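Local coordinates for tRNA-splicing endonuclease (Sulfolobus tokodaii, PDB 2CV8), which probably removes introns from precursor tRNA by cutting at both splice sites, leaving 2',3'-cyclic phosphate and 5'-hydroxyl ends, at residues 20-28 with 52-62; 8-18 with 42-50. All coordinates share one frame; numbering follows the deposited sequence.

Contact 1: 20-28 with 52-62; sequences LIYKMGYYG and EGVYLVKKGKL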
loop_
_atom_site.group_PDB
_atom_site.type_symbol
_atom_site.label_atom_id
_atom_site.label_comp_id
_atom_site.label_asym_id
_atom_site.label_seq_id
_atom_site.Cartn_x
_atom_site.Cartn_y
_atom_site.Cartn_z
ATOM N N LEU B 20 -22.745 -29.140 5.384
ATOM C CA LEU B 20 -22.098 -29.094 6.693
ATOM C C LEU B 20 -20.809 -28.279 6.624
ATOM O O LEU B 20 -20.591 -27.370 7.431
ATOM C CB LEU B 20 -21.796 -30.510 7.190
ATOM C CG LEU B 20 -23.017 -31.415 7.376
ATOM C CD1 LEU B 20 -22.578 -32.750 7.950
ATOM C CD2 LEU B 20 -24.028 -30.747 8.296
ATOM N N ILE B 21 -19.965 -28.604 5.649
ATOM C CA ILE B 21 -18.705 -27.902 5.451
ATOM C C ILE B 21 -18.958 -26.406 5.233
ATOM O O ILE B 21 -18.172 -25.557 5.655
ATOM C CB ILE B 21 -17.947 -28.475 4.231
ATOM C CG1 ILE B 21 -17.620 -29.957 4.474
ATOM C CG2 ILE B 21 -16.669 -27.685 3.988
ATOM C CD1 ILE B 21 -17.048 -30.694 3.281
ATOM N N TYR B 22 -20.067 -26.090 4.577
ATOM C CA TYR B 22 -20.412 -24.707 4.300
ATOM C C TYR B 22 -20.934 -24.054 5.565
ATOM O O TYR B 22 -20.640 -22.895 5.842
ATOM C CB TYR B 22 -21.475 -24.636 3.207
ATOM C CG TYR B 22 -21.745 -23.234 2.727
ATOM C CD1 TYR B 22 -20.823 -22.558 1.923
ATOM C CD2 TYR B 22 -22.912 -22.568 3.094
ATOM C CE1 TYR B 22 -21.060 -21.254 1.493
ATOM C CE2 TYR B 22 -23.156 -21.260 2.673
ATOM C CZ TYR B 22 -22.230 -20.611 1.871
ATOM O OH TYR B 22 -22.490 -19.329 1.445
ATOM N N LYS B 23 -21.723 -24.799 6.332
ATOM C CA LYS B 23 -22.265 -24.263 7.574
ATOM C C LYS B 23 -21.128 -23.912 8.527
ATOM O O LYS B 23 -21.159 -22.864 9.173
ATOM C CB LYS B 23 -23.208 -25.274 8.239
ATOM C CG LYS B 23 -24.683 -25.030 7.949
ATOM C CD LYS B 23 -25.585 -25.928 8.783
ATOM C CE LYS B 23 -27.045 -25.522 8.644
ATOM N NZ LYS B 23 -27.536 -25.596 7.236
HETATM N N MSE B 24 -20.129 -24.792 8.599
HETATM C CA MSE B 24 -18.974 -24.590 9.468
HETATM C C MSE B 24 -18.553 -23.119 9.533
HETATM O O MSE B 24 -18.365 -22.565 10.616
HETATM C CB MSE B 24 -17.786 -25.435 8.987
HETATM C CG MSE B 24 -17.933 -26.940 9.184
HETATM SE SE MSE B 24 -16.357 -27.938 8.587
HETATM C CE MSE B 24 -15.066 -27.037 9.718
ATOM N N GLY B 25 -18.408 -22.489 8.373
ATOM C CA GLY B 25 -18.005 -21.099 8.352
ATOM C C GLY B 25 -17.913 -20.500 6.967
ATOM O O GLY B 25 -16.994 -19.754 6.673
ATOM N N TYR B 26 -18.878 -20.810 6.115
ATOM C CA TYR B 26 -18.891 -20.285 4.756
ATOM C C TYR B 26 -17.646 -20.654 3.956
ATOM O O TYR B 26 -16.883 -19.790 3.528
ATOM C CB TYR B 26 -19.058 -18.762 4.774
ATOM C CG TYR B 26 -20.310 -18.304 5.489
ATOM C CD1 TYR B 26 -20.311 -18.086 6.868
ATOM C CD2 TYR B 26 -21.503 -18.097 4.787
ATOM C CE1 TYR B 26 -21.463 -17.669 7.534
ATOM C CE2 TYR B 26 -22.665 -17.682 5.443
ATOM C CZ TYR B 26 -22.636 -17.466 6.819
ATOM O OH TYR B 26 -23.769 -17.031 7.475
ATOM N N TYR B 27 -17.443 -21.952 3.769
ATOM C CA TYR B 27 -16.322 -22.445 2.994
ATOM C C TYR B 27 -16.844 -22.881 1.625
ATOM O O TYR B 27 -17.982 -23.342 1.502
ATOM C CB TYR B 27 -15.672 -23.651 3.677
ATOM C CG TYR B 27 -14.927 -23.336 4.952
ATOM C CD1 TYR B 27 -15.593 -23.248 6.170
ATOM C CD2 TYR B 27 -13.551 -23.129 4.938
ATOM C CE1 TYR B 27 -14.902 -22.966 7.340
ATOM C CE2 TYR B 27 -12.852 -22.837 6.103
ATOM C CZ TYR B 27 -13.530 -22.760 7.295
ATOM O OH TYR B 27 -12.827 -22.477 8.440
ATOM N N GLY B 28 -16.011 -22.737 0.601
ATOM C CA GLY B 28 -16.399 -23.142 -0.734
ATOM C C GLY B 28 -17.611 -22.446 -1.323
ATOM O O GLY B 28 -18.279 -21.640 -0.668
ATOM N N GLU B 52 -8.651 -23.445 0.639
ATOM C CA GLU B 52 -9.658 -23.838 1.615
ATOM C C GLU B 52 -9.486 -25.310 2.023
ATOM O O GLU B 52 -9.509 -25.655 3.210
ATOM C CB GLU B 52 -11.058 -23.653 1.037
ATOM C CG GLU B 52 -11.428 -22.225 0.773
ATOM C CD GLU B 52 -12.869 -22.082 0.358
ATOM O OE1 GLU B 52 -13.238 -22.623 -0.703
ATOM O OE2 GLU B 52 -13.637 -21.434 1.097
ATOM N N GLY B 53 -9.327 -26.175 1.025
ATOM C CA GLY B 53 -9.160 -27.589 1.301
ATOM C C GLY B 53 -7.962 -27.903 2.183
ATOM O O GLY B 53 -8.058 -28.699 3.122
ATOM N N VAL B 54 -6.827 -27.285 1.877
ATOM C CA VAL B 54 -5.617 -27.508 2.645
ATOM C C VAL B 54 -5.851 -27.050 4.085
ATOM O O VAL B 54 -5.400 -27.698 5.030
ATOM C CB VAL B 54 -4.399 -26.756 2.008
ATOM C CG1 VAL B 54 -3.166 -26.864 2.906
ATOM C CG2 VAL B 54 -4.079 -27.356 0.643
ATOM N N TYR B 55 -6.570 -25.942 4.255
ATOM C CA TYR B 55 -6.856 -25.438 5.595
ATOM C C TYR B 55 -7.704 -26.445 6.369
ATOM O O TYR B 55 -7.331 -26.861 7.474
ATOM C CB TYR B 55 -7.601 -24.101 5.536
ATOM C CG TYR B 55 -7.876 -23.521 6.908
ATOM C CD1 TYR B 55 -6.827 -23.222 7.775
ATOM C CD2 TYR B 55 -9.181 -23.315 7.358
ATOM C CE1 TYR B 55 -7.063 -22.736 9.056
ATOM C CE2 TYR B 55 -9.430 -22.830 8.644
ATOM C CZ TYR B 55 -8.359 -22.545 9.484
ATOM O OH TYR B 55 -8.572 -22.078 10.754
ATOM N N LEU B 56 -8.841 -26.831 5.782
ATOM C CA LEU B 56 -9.747 -27.786 6.409
ATOM C C LEU B 56 -9.071 -29.113 6.750
ATOM O O LEU B 56 -9.337 -29.706 7.804
ATOM C CB LEU B 56 -10.957 -28.033 5.510
ATOM C CG LEU B 56 -11.866 -26.812 5.345
ATOM C CD1 LEU B 56 -13.040 -27.165 4.435
ATOM C CD2 LEU B 56 -12.361 -26.344 6.713
ATOM N N VAL B 57 -8.207 -29.587 5.863
ATOM C CA VAL B 57 -7.499 -30.827 6.131
ATOM C C VAL B 57 -6.662 -30.630 7.394
ATOM O O VAL B 57 -6.735 -31.425 8.331
ATOM C CB VAL B 57 -6.567 -31.204 4.970
ATOM C CG1 VAL B 57 -5.532 -32.211 5.449
ATOM C CG2 VAL B 57 -7.384 -31.775 3.810
ATOM N N LYS B 58 -5.873 -29.562 7.412
ATOM C CA LYS B 58 -5.026 -29.253 8.552
ATOM C C LYS B 58 -5.860 -29.120 9.821
ATOM O O LYS B 58 -5.383 -29.409 10.916
ATOM C CB LYS B 58 -4.268 -27.950 8.297
ATOM C CG LYS B 58 -3.349 -27.509 9.421
ATOM C CD LYS B 58 -3.039 -26.025 9.278
ATOM C CE LYS B 58 -2.171 -25.500 10.414
ATOM N NZ LYS B 58 -0.757 -25.946 10.301
ATOM N N LYS B 59 -7.107 -28.690 9.674
ATOM C CA LYS B 59 -7.989 -28.514 10.826
ATOM C C LYS B 59 -8.649 -29.825 11.225
ATOM O O LYS B 59 -9.439 -29.868 12.179
ATOM C CB LYS B 59 -9.085 -27.480 10.523
ATOM C CG LYS B 59 -8.585 -26.076 10.221
ATOM C CD LYS B 59 -7.628 -25.543 11.290
ATOM C CE LYS B 59 -8.264 -25.525 12.655
ATOM N NZ LYS B 59 -7.370 -24.847 13.640
ATOM N N GLY B 60 -8.336 -30.883 10.478
ATOM C CA GLY B 60 -8.889 -32.197 10.755
ATOM C C GLY B 60 -10.369 -32.298 10.455
ATOM O O GLY B 60 -11.008 -33.303 10.767
ATOM N N LYS B 61 -10.924 -31.253 9.853
ATOM C CA LYS B 61 -12.335 -31.246 9.515
ATOM C C LYS B 61 -12.611 -31.820 8.126
ATOM O O LYS B 61 -13.753 -31.839 7.675
ATOM C CB LYS B 61 -12.883 -29.819 9.588
ATOM C CG LYS B 61 -13.286 -29.360 10.983
ATOM C CD LYS B 61 -12.101 -28.985 11.840
ATOM C CE LYS B 61 -12.563 -28.330 13.140
ATOM N NZ LYS B 61 -11.431 -27.767 13.937
ATOM N N LEU B 62 -11.576 -32.311 7.455
ATOM C CA LEU B 62 -11.748 -32.827 6.101
ATOM C C LEU B 62 -10.648 -33.751 5.607
ATOM O O LEU B 62 -9.460 -33.520 5.851
ATOM C CB LEU B 62 -11.861 -31.651 5.138
ATOM C CG LEU B 62 -11.860 -31.919 3.639
ATOM C CD1 LEU B 62 -13.100 -32.684 3.248
ATOM C CD2 LEU B 62 -11.819 -30.595 2.909
#
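In the N-terminal alpha/beta domain, Tyr27, just past helix 15-25, packs against Leu56 and Tyr55 of helix 50-58. Leu56 CD2 sits over one face of the Tyr27 ring, 3.8 Å from its centroid and 21° off the ring normal, the geometry of a CH-pi contact. With Leu56 CG anti to its carbonyl carbon (chi1 -67°), the two methyls divide the work: CD2 goes to the aromatic face, while CD1 meets Ile21 CG2 at 3.7 Å. Tyr27 OH lies in the plane of the Tyr55 ring, at its edge, 3.4 Å from Tyr55 CE2; the Tyr55 hydroxyl itself bonds to Glu99 of helix 87-99, and Arg98 of that helix makes a cation-pi contact with Tyr27. Both helices pack on one sheet of the domain, Ile21 touching Ile12 of strand 9-12 and Leu56 touching Leu48 of strand 46-49; Tyr27 also meets Leu48. The polar link across the contact is Glu52, whose OE2 accepts from Gly28 N at 2.8 Å in a nearly straight bond. The donor arrives on the syn side of the carboxylate, tilted 30° from its plane. At the other end, Gly60 closes helix 50-58 in a Schellman motif, with Lys61 N bonded to Leu56 O at 3.0 Å. Beyond this turn, Leu62 CD1 reaches to 4.4 Å from Ile21 CD1.

Contact 2: 8-18 with 42-50; sequences DKILIKNIEDA and INSELILSL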
loop_
_atom_site.group_PDB
_atom_site.type_symbol
_atom_site.label_atom_id
_atom_site.label_comp_id
_atom_site.label_asym_id
_atom_site.label_seq_id
_atom_site.Cartn_x
_atom_site.Cartn_y
_atom_site.Cartn_z
ATOM N N ASP B 8 -6.936 -28.316 -9.709
ATOM C CA ASP B 8 -6.521 -27.320 -8.729
ATOM C C ASP B 8 -7.637 -27.021 -7.719
ATOM O O ASP B 8 -7.537 -26.085 -6.913
ATOM C CB ASP B 8 -6.120 -26.032 -9.450
ATOM C CG ASP B 8 -7.213 -25.517 -10.373
ATOM O OD1 ASP B 8 -7.038 -24.418 -10.944
ATOM O OD2 ASP B 8 -8.244 -26.210 -10.532
ATOM N N LYS B 9 -8.698 -27.820 -7.769
ATOM C CA LYS B 9 -9.822 -27.651 -6.867
ATOM C C LYS B 9 -10.267 -28.950 -6.200
ATOM O O LYS B 9 -9.845 -30.041 -6.589
ATOM C CB LYS B 9 -10.982 -27.003 -7.612
ATOM C CG LYS B 9 -10.746 -25.525 -7.841
ATOM C CD LYS B 9 -11.931 -24.832 -8.494
ATOM C CE LYS B 9 -11.755 -23.318 -8.446
ATOM N NZ LYS B 9 -10.427 -22.892 -8.995
ATOM N N ILE B 10 -11.113 -28.824 -5.183
ATOM C CA ILE B 10 -11.614 -29.979 -4.453
ATOM C C ILE B 10 -13.132 -30.062 -4.488
ATOM O O ILE B 10 -13.836 -29.147 -4.065
ATOM C CB ILE B 10 -11.113 -29.947 -3.006
ATOM C CG1 ILE B 10 -9.603 -30.186 -3.006
ATOM C CG2 ILE B 10 -11.819 -30.991 -2.166
ATOM C CD1 ILE B 10 -8.959 -29.977 -1.686
ATOM N N LEU B 11 -13.621 -31.184 -4.990
ATOM C CA LEU B 11 -15.044 -31.429 -5.144
ATOM C C LEU B 11 -15.677 -32.123 -3.942
ATOM O O LEU B 11 -15.132 -33.095 -3.417
ATOM C CB LEU B 11 -15.247 -32.285 -6.399
ATOM C CG LEU B 11 -16.643 -32.578 -6.936
ATOM C CD1 LEU B 11 -17.262 -31.301 -7.495
ATOM C CD2 LEU B 11 -16.538 -33.638 -8.021
ATOM N N ILE B 12 -16.821 -31.615 -3.496
ATOM C CA ILE B 12 -17.554 -32.233 -2.390
ATOM C C ILE B 12 -18.854 -32.719 -3.034
ATOM O O ILE B 12 -19.795 -31.934 -3.210
ATOM C CB ILE B 12 -17.907 -31.220 -1.270
ATOM C CG1 ILE B 12 -16.631 -30.643 -0.647
ATOM C CG2 ILE B 12 -18.761 -31.911 -0.194
ATOM C CD1 ILE B 12 -15.846 -31.631 0.184
ATOM N N LYS B 13 -18.898 -34.007 -3.382
ATOM C CA LYS B 13 -20.060 -34.605 -4.046
ATOM C C LYS B 13 -21.286 -34.865 -3.174
ATOM O O LYS B 13 -22.410 -34.778 -3.653
ATOM C CB LYS B 13 -19.637 -35.898 -4.750
ATOM C CG LYS B 13 -18.906 -36.884 -3.856
ATOM C CD LYS B 13 -18.089 -37.874 -4.678
ATOM C CE LYS B 13 -16.986 -37.157 -5.465
ATOM N NZ LYS B 13 -16.073 -38.091 -6.196
ATOM N N ASN B 14 -21.079 -35.183 -1.902
ATOM C CA ASN B 14 -22.195 -35.434 -0.992
ATOM C C ASN B 14 -22.813 -34.114 -0.524
ATOM O O ASN B 14 -22.124 -33.280 0.060
ATOM C CB ASN B 14 -21.709 -36.241 0.219
ATOM C CG ASN B 14 -22.762 -36.362 1.304
ATOM O OD1 ASN B 14 -23.220 -35.363 1.855
ATOM N ND2 ASN B 14 -23.149 -37.592 1.619
ATOM N N ILE B 15 -24.111 -33.928 -0.761
ATOM C CA ILE B 15 -24.791 -32.694 -0.354
ATOM C C ILE B 15 -24.871 -32.450 1.160
ATOM O O ILE B 15 -24.833 -31.300 1.604
ATOM C CB ILE B 15 -26.220 -32.605 -0.953
ATOM C CG1 ILE B 15 -26.132 -32.390 -2.462
ATOM C CG2 ILE B 15 -26.984 -31.446 -0.327
ATOM C CD1 ILE B 15 -27.448 -32.054 -3.098
ATOM N N GLU B 16 -24.994 -33.508 1.954
ATOM C CA GLU B 16 -25.033 -33.334 3.402
ATOM C C GLU B 16 -23.670 -32.789 3.820
ATOM O O GLU B 16 -23.576 -31.754 4.489
ATOM C CB GLU B 16 -25.279 -34.666 4.115
ATOM C CG GLU B 16 -26.663 -35.248 3.914
ATOM C CD GLU B 16 -26.857 -36.537 4.685
ATOM O OE1 GLU B 16 -26.743 -36.506 5.930
ATOM O OE2 GLU B 16 -27.122 -37.580 4.048
ATOM N N ASP B 17 -22.622 -33.508 3.418
ATOM C CA ASP B 17 -21.246 -33.126 3.714
ATOM C C ASP B 17 -21.021 -31.697 3.248
ATOM O O ASP B 17 -20.434 -30.879 3.960
ATOM C CB ASP B 17 -20.275 -34.063 2.992
ATOM C CG ASP B 17 -20.226 -35.445 3.614
ATOM O OD1 ASP B 17 -21.296 -35.964 3.995
ATOM O OD2 ASP B 17 -19.119 -36.015 3.711
ATOM N N ALA B 18 -21.498 -31.409 2.040
ATOM C CA ALA B 18 -21.381 -30.079 1.459
ATOM C C ALA B 18 -22.004 -29.044 2.393
ATOM O O ALA B 18 -21.315 -28.161 2.889
ATOM C CB ALA B 18 -22.072 -30.040 0.106
ATOM N N ILE B 42 -28.422 -24.908 -0.530
ATOM C CA ILE B 42 -27.391 -25.564 -1.334
ATOM C C ILE B 42 -27.878 -26.942 -1.778
ATOM O O ILE B 42 -28.243 -27.777 -0.945
ATOM C CB ILE B 42 -26.057 -25.748 -0.535
ATOM C CG1 ILE B 42 -25.437 -24.384 -0.220
ATOM C CG2 ILE B 42 -25.074 -26.612 -1.340
ATOM C CD1 ILE B 42 -24.157 -24.452 0.616
ATOM N N ASN B 43 -27.878 -27.183 -3.086
ATOM C CA ASN B 43 -28.325 -28.463 -3.628
ATOM C C ASN B 43 -27.353 -29.008 -4.645
ATOM O O ASN B 43 -27.600 -30.041 -5.259
ATOM C CB ASN B 43 -29.689 -28.326 -4.294
ATOM C CG ASN B 43 -30.778 -28.007 -3.310
ATOM O OD1 ASN B 43 -30.945 -26.856 -2.894
ATOM N ND2 ASN B 43 -31.527 -29.030 -2.911
ATOM N N SER B 44 -26.251 -28.304 -4.834
ATOM C CA SER B 44 -25.252 -28.744 -5.784
ATOM C C SER B 44 -23.938 -28.939 -5.052
ATOM O O SER B 44 -23.709 -28.336 -4.008
ATOM C CB SER B 44 -25.098 -27.718 -6.903
ATOM O OG SER B 44 -24.763 -26.440 -6.389
ATOM N N GLU B 45 -23.089 -29.797 -5.604
ATOM C CA GLU B 45 -21.786 -30.099 -5.029
ATOM C C GLU B 45 -21.037 -28.853 -4.589
ATOM O O GLU B 45 -20.998 -27.855 -5.289
ATOM C CB GLU B 45 -20.941 -30.896 -6.030
ATOM C CG GLU B 45 -21.166 -30.547 -7.485
ATOM C CD GLU B 45 -22.264 -31.374 -8.118
ATOM O OE1 GLU B 45 -22.411 -31.332 -9.356
ATOM O OE2 GLU B 45 -22.982 -32.070 -7.377
ATOM N N LEU B 46 -20.450 -28.927 -3.408
ATOM C CA LEU B 46 -19.700 -27.823 -2.846
ATOM C C LEU B 46 -18.317 -27.838 -3.479
ATOM O O LEU B 46 -17.675 -28.881 -3.555
ATOM C CB LEU B 46 -19.606 -28.009 -1.321
ATOM C CG LEU B 46 -19.288 -26.862 -0.352
ATOM C CD1 LEU B 46 -17.799 -26.660 -0.226
ATOM C CD2 LEU B 46 -19.993 -25.591 -0.836
ATOM N N ILE B 47 -17.863 -26.688 -3.958
ATOM C CA ILE B 47 -16.537 -26.618 -4.546
ATOM C C ILE B 47 -15.565 -25.808 -3.692
ATOM O O ILE B 47 -15.774 -24.628 -3.436
ATOM C CB ILE B 47 -16.600 -26.056 -5.974
ATOM C CG1 ILE B 47 -17.117 -27.160 -6.903
ATOM C CG2 ILE B 47 -15.223 -25.580 -6.428
ATOM C CD1 ILE B 47 -16.929 -26.892 -8.364
ATOM N N LEU B 48 -14.505 -26.466 -3.239
ATOM C CA LEU B 48 -13.495 -25.831 -2.406
ATOM C C LEU B 48 -12.213 -25.617 -3.179
ATOM O O LEU B 48 -11.820 -26.449 -3.986
ATOM C CB LEU B 48 -13.178 -26.698 -1.182
ATOM C CG LEU B 48 -14.227 -26.903 -0.083
ATOM C CD1 LEU B 48 -13.647 -27.845 0.983
ATOM C CD2 LEU B 48 -14.628 -25.549 0.535
ATOM N N SER B 49 -11.555 -24.495 -2.917
ATOM C CA SER B 49 -10.294 -24.183 -3.564
ATOM C C SER B 49 -9.207 -24.893 -2.770
ATOM O O SER B 49 -9.431 -25.268 -1.612
ATOM C CB SER B 49 -10.050 -22.679 -3.535
ATOM O OG SER B 49 -9.950 -22.194 -2.208
ATOM N N LEU B 50 -8.039 -25.094 -3.377
ATOM C CA LEU B 50 -6.955 -25.756 -2.665
ATOM C C LEU B 50 -6.640 -25.050 -1.350
ATOM O O LEU B 50 -6.390 -25.704 -0.337
ATOM C CB LEU B 50 -5.704 -25.831 -3.537
ATOM C CG LEU B 50 -5.703 -27.046 -4.465
ATOM C CD1 LEU B 50 -4.570 -26.948 -5.478
ATOM C CD2 LEU B 50 -5.583 -28.308 -3.616
HETATM O O HOH W 1 -7.912 -23.369 -5.969
#
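Asp8 and Leu50 are joined by one water, which donates to Asp8 O and accepts from Leu50 N. Strands 9-12 and 46-49 then run as an antiparallel pair, their N-to-C directions at 156°, inside the mixed sheet of the N-terminal domain; strand 2-6 flanks one and strand 29-30 the other. Lys9 opens the pair, its CD 4.0 Å from Ile47 CG2. Ile10 and Leu48 form a hydrogen-bonded pair: Ile10 N gives to Leu48 O at 2.8 Å, nearly in line with that carbonyl, and Leu48 N returns a bond to Ile10 O. Leu11, opposite Ile47 in a non-hydrogen-bonded pair, has CG anti to its backbone N (chi1 -173°), which lays CD1 4.0 Å from Glu45 CG. Ile12 pairs with Leu46, where Ile12 N to Leu46 O is 2.9 Å long and bent to 142°, and the reverse bond is weak. The side chains of Ile10, Ile12, Leu46 and Leu48 share the buried face; those of Ile12 and Leu46 run alongside each other, CB to CB 3.6 Å. Asn14 is the N-cap of the helix that follows, its OD1 accepting from Asp17 N, though the modelled bond is too short for its length to be trusted. From the first turn, Ile15 lies along the backbone of 42-43, CG2 3.9 Å from Ile42 O and CD1 beside Asn43 O. A glycine here, with neither branch, would probably open a gap between the first helical turn and the backbone of 42-43. One turn on, Ala18 CB touches Leu46 CB at 3.5 Å.

How the contacts relate
The centres of contacts 1 and 2 are about 10 Å apart, and both lie within the N-terminal domain. Their segments alternate along the chain, 8-18, 20-28, 42-50, 52-62: each half runs from a strand into a helix, 9-12 into 15-25 and 46-49 into 50-58. Contact 2 pairs the strands, while contact 1 joins helix 15-25 and the turn after it to helix 50-58. Helix meets strand where Ile21 touches Ile12 and Leu56 touches Leu48, and Tyr22 meets Ile42 in the loop leading to strand 46-49, so the two contacts share apolar packing between helices and sheet. Contact 2 is remote from the predicted active site, whereas in contact 1 the Tyr26 side chain comes within about 7 Å of that of Tyr117.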